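Local coordinates for chloromuconate cycloisomerase (Rhodococcus opacus, PDB 4M0X), which belongs to the mandelate racemase/muconate lactonizing enzyme family of the enolase superfamily and carries a manganese ion in its barrel domain, at residues L332-V337 with R366-D371; E45-A50 with V358-E363. One frame throughout, in Å; residues are numbered along the deposited sequence.

Both contacts fasten the C-terminal end of the chain, including helix 362-368, and their centres lie about 11 Å apart. Along the sequence their segments alternate: 45-50, 332-337, 358-363, 366-371. Contact 2 sets the run into that helix against strand 45-51 of the antiparallel sheet of the N-terminal domain. Contact 1 ties the C-terminal part of the chain, 366-371, to the loop between strands 323-324 and 347-349. The two meet where Val336 O accepts a probable hydrogen bond from Asp361 N at 2.8 Å and where Val337 packs on Val358. The chain thus leaves the barrel domain and returns across the N-terminal domain, joining both parts of the enolase-type architecture.

Contact 1: L332-V337 with R366-D371; sequences LIDEVV and RKYSRD
Asp334 and Tyr368 join two parts of the enolase-type fold: the extended loop 332-337, between strands 323-324 and 347-349, and the C-terminal tail of the chain, 366-371. The bond between them runs from Tyr368 OH to Asp334 OD2, at 2.9 Å. OD2 lies at the edge of the tyrosine ring, near its plane. Seen from the carboxylate, however, the hydroxyl arrives from above, 35° out of the carboxylate plane. The two side chains cross at about a right angle, and ring and carboxylate planes stand 74° apart. Asp334 CG also lies near Tyr368 CE2, at 3.4 Å.

With CG anti to the backbone N (chi1 -156°), the carboxylate of Asp334 reaches toward the tail while its other oxygen serves the loop. Glu335 N donates to Asp334 OD1, meeting it on the anti side and somewhat out of the carboxylate plane, and OD1 also forms a salt bridge with Arg364 of helix 362-368. Both oxygens are therefore engaged, which should fix the rotation of the group, and the arginine would be expected to stabilise its negative charge. Glu335 points its CB away from the tail, and its carboxylate accepts from Ser304 N at the start of helix 304-316.

Tyr368 also touches Pro16, and its backbone bonds to Asp14. Arg370 pairs its backbone with Ile12, so that the last residues of the chain follow strand 5-17 of the N-terminal domain. Over one ring face of Tyr368 lies Lys367 CD, 3.6 Å above the plane and offset toward the rim, while Lys367 NZ stays 4.5 Å from Asp334 OD2, beyond salt-bridge range.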
loop_
_atom_site.group_PDB
_atom_site.type_symbol
_atom_site.label_atom_id
_atom_site.label_comp_id
_atom_site.label_asym_id
_atom_site.label_seq_id
_atom_site.Cartn_x
_atom_site.Cartn_y
_atom_site.Cartn_z
ATOM N N LEU A 332 -40.208 8.233 27.234
ATOM C CA LEU A 332 -40.379 9.338 28.188
ATOM C C LEU A 332 -41.837 9.386 28.644
ATOM O O LEU A 332 -42.705 9.157 27.813
ATOM C CB LEU A 332 -39.984 10.661 27.543
ATOM C CG LEU A 332 -38.545 10.760 27.024
ATOM C CD1 LEU A 332 -38.230 12.168 26.558
ATOM C CD2 LEU A 332 -37.532 10.317 28.075
ATOM N N ILE A 333 -42.120 9.630 29.939
ATOM C CA ILE A 333 -43.516 9.807 30.369
ATOM C C ILE A 333 -44.004 11.232 30.212
ATOM O O ILE A 333 -45.205 11.445 30.134
ATOM C CB ILE A 333 -43.905 9.235 31.763
ATOM C CG1 ILE A 333 -42.986 9.719 32.858
ATOM C CG2 ILE A 333 -43.918 7.713 31.750
ATOM C CD1 ILE A 333 -42.082 8.621 33.403
ATOM N N ASP A 334 -43.104 12.194 30.101
ATOM C CA ASP A 334 -43.502 13.563 29.792
ATOM C C ASP A 334 -42.363 14.340 29.123
ATOM O O ASP A 334 -41.222 13.906 29.160
ATOM C CB ASP A 334 -43.955 14.270 31.059
ATOM C CG ASP A 334 -44.910 15.430 30.796
ATOM O OD1 ASP A 334 -44.955 16.003 29.682
ATOM O OD2 ASP A 334 -45.612 15.796 31.755
ATOM N N GLU A 335 -42.686 15.485 28.522
ATOM C CA GLU A 335 -41.790 16.192 27.603
ATOM C C GLU A 335 -41.942 17.713 27.701
ATOM O O GLU A 335 -42.754 18.193 28.469
ATOM C CB GLU A 335 -42.026 15.720 26.163
ATOM C CG GLU A 335 -41.891 14.212 25.994
ATOM C CD GLU A 335 -41.247 13.777 24.666
ATOM O OE1 GLU A 335 -40.307 14.502 24.176
ATOM O OE2 GLU A 335 -41.684 12.696 24.136
ATOM N N VAL A 336 -41.141 18.478 26.964
ATOM C CA VAL A 336 -41.388 19.935 26.911
ATOM C C VAL A 336 -42.080 20.363 25.609
ATOM O O VAL A 336 -42.147 21.534 25.290
ATOM C CB VAL A 336 -40.162 20.823 27.282
ATOM C CG1 VAL A 336 -39.637 20.447 28.655
ATOM C CG2 VAL A 336 -39.045 20.754 26.250
ATOM N N VAL A 337 -42.632 19.411 24.871
ATOM C CA VAL A 337 -43.389 19.776 23.668
ATOM C C VAL A 337 -44.879 19.629 23.888
ATOM O O VAL A 337 -45.301 18.982 24.819
ATOM C CB VAL A 337 -42.917 19.048 22.379
ATOM C CG1 VAL A 337 -41.535 19.556 21.991
ATOM C CG2 VAL A 337 -42.932 17.540 22.518
ATOM N N ARG A 366 -41.314 24.760 32.377
ATOM C CA ARG A 366 -41.128 25.348 33.697
ATOM C C ARG A 366 -41.122 24.213 34.681
ATOM O O ARG A 366 -40.211 24.119 35.480
ATOM C CB ARG A 366 -42.250 26.333 34.013
ATOM C CG ARG A 366 -42.170 26.963 35.387
ATOM C CD ARG A 366 -43.462 27.688 35.726
ATOM N NE ARG A 366 -44.559 26.765 36.027
ATOM C CZ ARG A 366 -44.582 25.901 37.050
ATOM N NH1 ARG A 366 -43.550 25.806 37.878
ATOM N NH2 ARG A 366 -45.641 25.117 37.242
ATOM N N LYS A 367 -42.121 23.326 34.551
ATOM C CA LYS A 367 -42.380 22.213 35.482
ATOM C C LYS A 367 -41.194 21.307 35.596
ATOM O O LYS A 367 -40.882 20.861 36.699
ATOM C CB LYS A 367 -43.614 21.380 35.074
ATOM C CG LYS A 367 -44.151 20.479 36.176
ATOM C CD LYS A 367 -44.627 19.110 35.689
ATOM C CE LYS A 367 -46.142 18.967 35.636
ATOM N NZ LYS A 367 -46.499 17.537 35.812
ATOM N N TYR A 368 -40.527 21.044 34.472
ATOM C CA TYR A 368 -39.415 20.112 34.479
ATOM C C TYR A 368 -38.049 20.760 34.386
ATOM O O TYR A 368 -37.051 20.046 34.256
ATOM C CB TYR A 368 -39.579 19.032 33.415
ATOM C CG TYR A 368 -40.761 18.111 33.611
ATOM C CD1 TYR A 368 -40.798 17.209 34.674
ATOM C CD2 TYR A 368 -41.848 18.136 32.723
ATOM C CE1 TYR A 368 -41.875 16.348 34.851
ATOM C CE2 TYR A 368 -42.938 17.281 32.883
ATOM C CZ TYR A 368 -42.950 16.374 33.943
ATOM O OH TYR A 368 -44.028 15.499 34.120
ATOM N N SER A 369 -37.974 22.087 34.492
ATOM C CA SER A 369 -36.667 22.734 34.627
ATOM C C SER A 369 -35.992 22.252 35.889
ATOM O O SER A 369 -36.651 22.000 36.897
ATOM C CB SER A 369 -36.788 24.233 34.685
ATOM O OG SER A 369 -37.103 24.728 33.400
ATOM N N ARG A 370 -34.677 22.094 35.828
ATOM C CA ARG A 370 -33.925 21.710 37.003
ATOM C C ARG A 370 -33.664 22.922 37.902
ATOM O O ARG A 370 -33.332 24.011 37.400
ATOM C CB ARG A 370 -32.613 21.072 36.588
ATOM C CG ARG A 370 -31.796 20.580 37.768
ATOM C CD ARG A 370 -30.371 20.352 37.323
ATOM N NE ARG A 370 -30.289 19.128 36.543
ATOM C CZ ARG A 370 -29.163 18.618 36.082
ATOM N NH1 ARG A 370 -28.004 19.233 36.281
ATOM N NH2 ARG A 370 -29.219 17.501 35.404
ATOM N N ASP A 371 -33.817 22.716 39.220
ATOM C CA ASP A 371 -33.539 23.748 40.245
ATOM C C ASP A 371 -32.059 24.120 40.260
ATOM O O ASP A 371 -31.702 25.274 40.052
ATOM C CB ASP A 371 -33.953 23.270 41.654
ATOM C CG ASP A 371 -35.464 23.354 41.899
ATOM O OD1 ASP A 371 -36.087 24.375 41.537
ATOM O OD2 ASP A 371 -36.030 22.395 42.472
#

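Contact 2: E45-A50 with V358-E363; sequences EGIGEA and VNLDEE
Ile47 and Leu360 carry this contact, their side chains meeting at a slant. The gamma-methyl of the isoleucine does the touching: Ile47 CG2 lies 3.6 Å from Leu360 CG and 3.8 Å from Leu360 CD1. The longer branch takes another course. Ile47 CG1 stands between the backbone N and the carbonyl carbon (chi1 57°), and its terminal CD1 lies against the main chain of 358-360, with Ile47 CD1 4.0 Å from Leu360 N and 4.1 Å from Val358 O. The CA atoms of Ile47 and Leu360 remain 7.5 Å apart.

Strand 45-51 pairs antiparallel with strand 27-40 in the sheet of the N-terminal domain, and the run 358-360 passes over it. Leu360 reaches Leu35 and Arg37 of that neighbouring strand, whereas Ile47 also touches Val305 of helix 304-316.

Right after Leu360 the chain turns into helix 362-368. Asp361 is its N-cap, with OD1 accepting a weak, bent bond from Glu363 N (2.9 Å, 124°), while its OD2 forms a salt bridge with Arg364. On the strand side, Arg37 bridges the two segments, its NE paired with Glu45 OE1 and its NH2 with Glu362 OE1.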
loop_
_atom_site.group_PDB
_atom_site.type_symbol
_atom_site.label_atom_id
_atom_site.label_comp_id
_atom_site.label_asym_id
_atom_site.label_seq_id
_atom_site.Cartn_x
_atom_site.Cartn_y
_atom_site.Cartn_z
ATOM N N GLU A 45 -39.771 32.164 17.332
ATOM C CA GLU A 45 -39.012 31.358 18.254
ATOM C C GLU A 45 -38.610 30.024 17.636
ATOM O O GLU A 45 -39.402 29.382 16.937
ATOM C CB GLU A 45 -39.826 31.134 19.523
ATOM C CG GLU A 45 -38.976 30.848 20.740
ATOM C CD GLU A 45 -39.314 31.732 21.936
ATOM O OE1 GLU A 45 -39.151 31.228 23.070
ATOM O OE2 GLU A 45 -39.719 32.919 21.769
ATOM N N GLY A 46 -37.369 29.620 17.886
ATOM C CA GLY A 46 -36.954 28.245 17.622
ATOM C C GLY A 46 -36.471 27.531 18.874
ATOM O O GLY A 46 -35.938 28.136 19.789
ATOM N N ILE A 47 -36.641 26.223 18.903
ATOM C CA ILE A 47 -36.134 25.400 20.002
ATOM C C ILE A 47 -35.117 24.357 19.511
ATOM O O ILE A 47 -35.237 23.813 18.418
ATOM C CB ILE A 47 -37.293 24.734 20.788
ATOM C CG1 ILE A 47 -38.182 23.900 19.868
ATOM C CG2 ILE A 47 -38.149 25.792 21.464
ATOM C CD1 ILE A 47 -39.183 23.027 20.612
ATOM N N GLY A 48 -34.089 24.122 20.311
ATOM C CA GLY A 48 -33.140 23.047 20.075
ATOM C C GLY A 48 -32.944 22.276 21.375
ATOM O O GLY A 48 -33.314 22.747 22.468
ATOM N N GLU A 49 -32.358 21.091 21.267
ATOM C CA GLU A 49 -32.062 20.301 22.432
ATOM C C GLU A 49 -30.576 19.936 22.416
ATOM O O GLU A 49 -30.024 19.603 21.371
ATOM C CB GLU A 49 -32.992 19.086 22.416
ATOM C CG GLU A 49 -32.499 17.812 23.074
ATOM C CD GLU A 49 -33.566 16.712 23.101
ATOM O OE1 GLU A 49 -34.608 16.841 22.462
ATOM O OE2 GLU A 49 -33.374 15.696 23.774
ATOM N N ALA A 50 -29.906 20.061 23.555
ATOM C CA ALA A 50 -28.630 19.352 23.749
ATOM C C ALA A 50 -28.862 18.074 24.579
ATOM O O ALA A 50 -29.441 18.109 25.671
ATOM C CB ALA A 50 -27.597 20.237 24.413
ATOM N N VAL A 358 -42.476 20.306 16.124
ATOM C CA VAL A 358 -42.994 20.222 17.502
ATOM C C VAL A 358 -42.849 21.586 18.126
ATOM O O VAL A 358 -41.956 22.327 17.732
ATOM C CB VAL A 358 -42.220 19.223 18.395
ATOM C CG1 VAL A 358 -42.602 17.787 18.057
ATOM C CG2 VAL A 358 -40.723 19.452 18.269
ATOM N N ASN A 359 -43.705 21.903 19.098
ATOM C CA ASN A 359 -43.732 23.219 19.727
ATOM C C ASN A 359 -43.477 23.156 21.214
ATOM O O ASN A 359 -43.786 22.153 21.851
ATOM C CB ASN A 359 -45.070 23.849 19.464
ATOM C CG ASN A 359 -45.254 24.213 18.001
ATOM O OD1 ASN A 359 -46.047 23.594 17.302
ATOM N ND2 ASN A 359 -44.502 25.217 17.524
ATOM N N LEU A 360 -42.877 24.202 21.780
ATOM C CA LEU A 360 -42.764 24.258 23.235
ATOM C C LEU A 360 -44.094 24.172 23.992
ATOM O O LEU A 360 -45.118 24.708 23.575
ATOM C CB LEU A 360 -42.084 25.531 23.675
ATOM C CG LEU A 360 -40.623 25.332 24.005
ATOM C CD1 LEU A 360 -40.122 26.605 24.668
ATOM C CD2 LEU A 360 -40.399 24.107 24.886
ATOM N N ASP A 361 -44.060 23.507 25.130
ATOM C CA ASP A 361 -45.092 23.701 26.112
ATOM C C ASP A 361 -44.439 24.383 27.300
ATOM O O ASP A 361 -43.717 23.751 28.067
ATOM C CB ASP A 361 -45.712 22.372 26.515
ATOM C CG ASP A 361 -46.739 22.516 27.621
ATOM O OD1 ASP A 361 -46.542 23.344 28.555
ATOM O OD2 ASP A 361 -47.740 21.762 27.559
ATOM N N GLU A 362 -44.720 25.668 27.467
ATOM C CA GLU A 362 -43.968 26.460 28.439
ATOM C C GLU A 362 -44.269 26.107 29.899
ATOM O O GLU A 362 -43.469 26.353 30.793
ATOM C CB GLU A 362 -44.114 27.942 28.137
ATOM C CG GLU A 362 -43.334 28.319 26.899
ATOM C CD GLU A 362 -42.986 29.786 26.852
ATOM O OE1 GLU A 362 -42.184 30.244 27.713
ATOM O OE2 GLU A 362 -43.513 30.480 25.951
ATOM N N GLU A 363 -45.410 25.490 30.124
ATOM C CA GLU A 363 -45.723 25.033 31.457
ATOM C C GLU A 363 -44.887 23.807 31.778
ATOM O O GLU A 363 -44.280 23.730 32.860
ATOM C CB GLU A 363 -47.229 24.760 31.621
ATOM C CG GLU A 363 -47.636 24.117 32.937
ATOM C CD GLU A 363 -47.175 24.871 34.179
ATOM O OE1 GLU A 363 -46.741 26.048 34.090
ATOM O OE2 GLU A 363 -47.259 24.258 35.270
#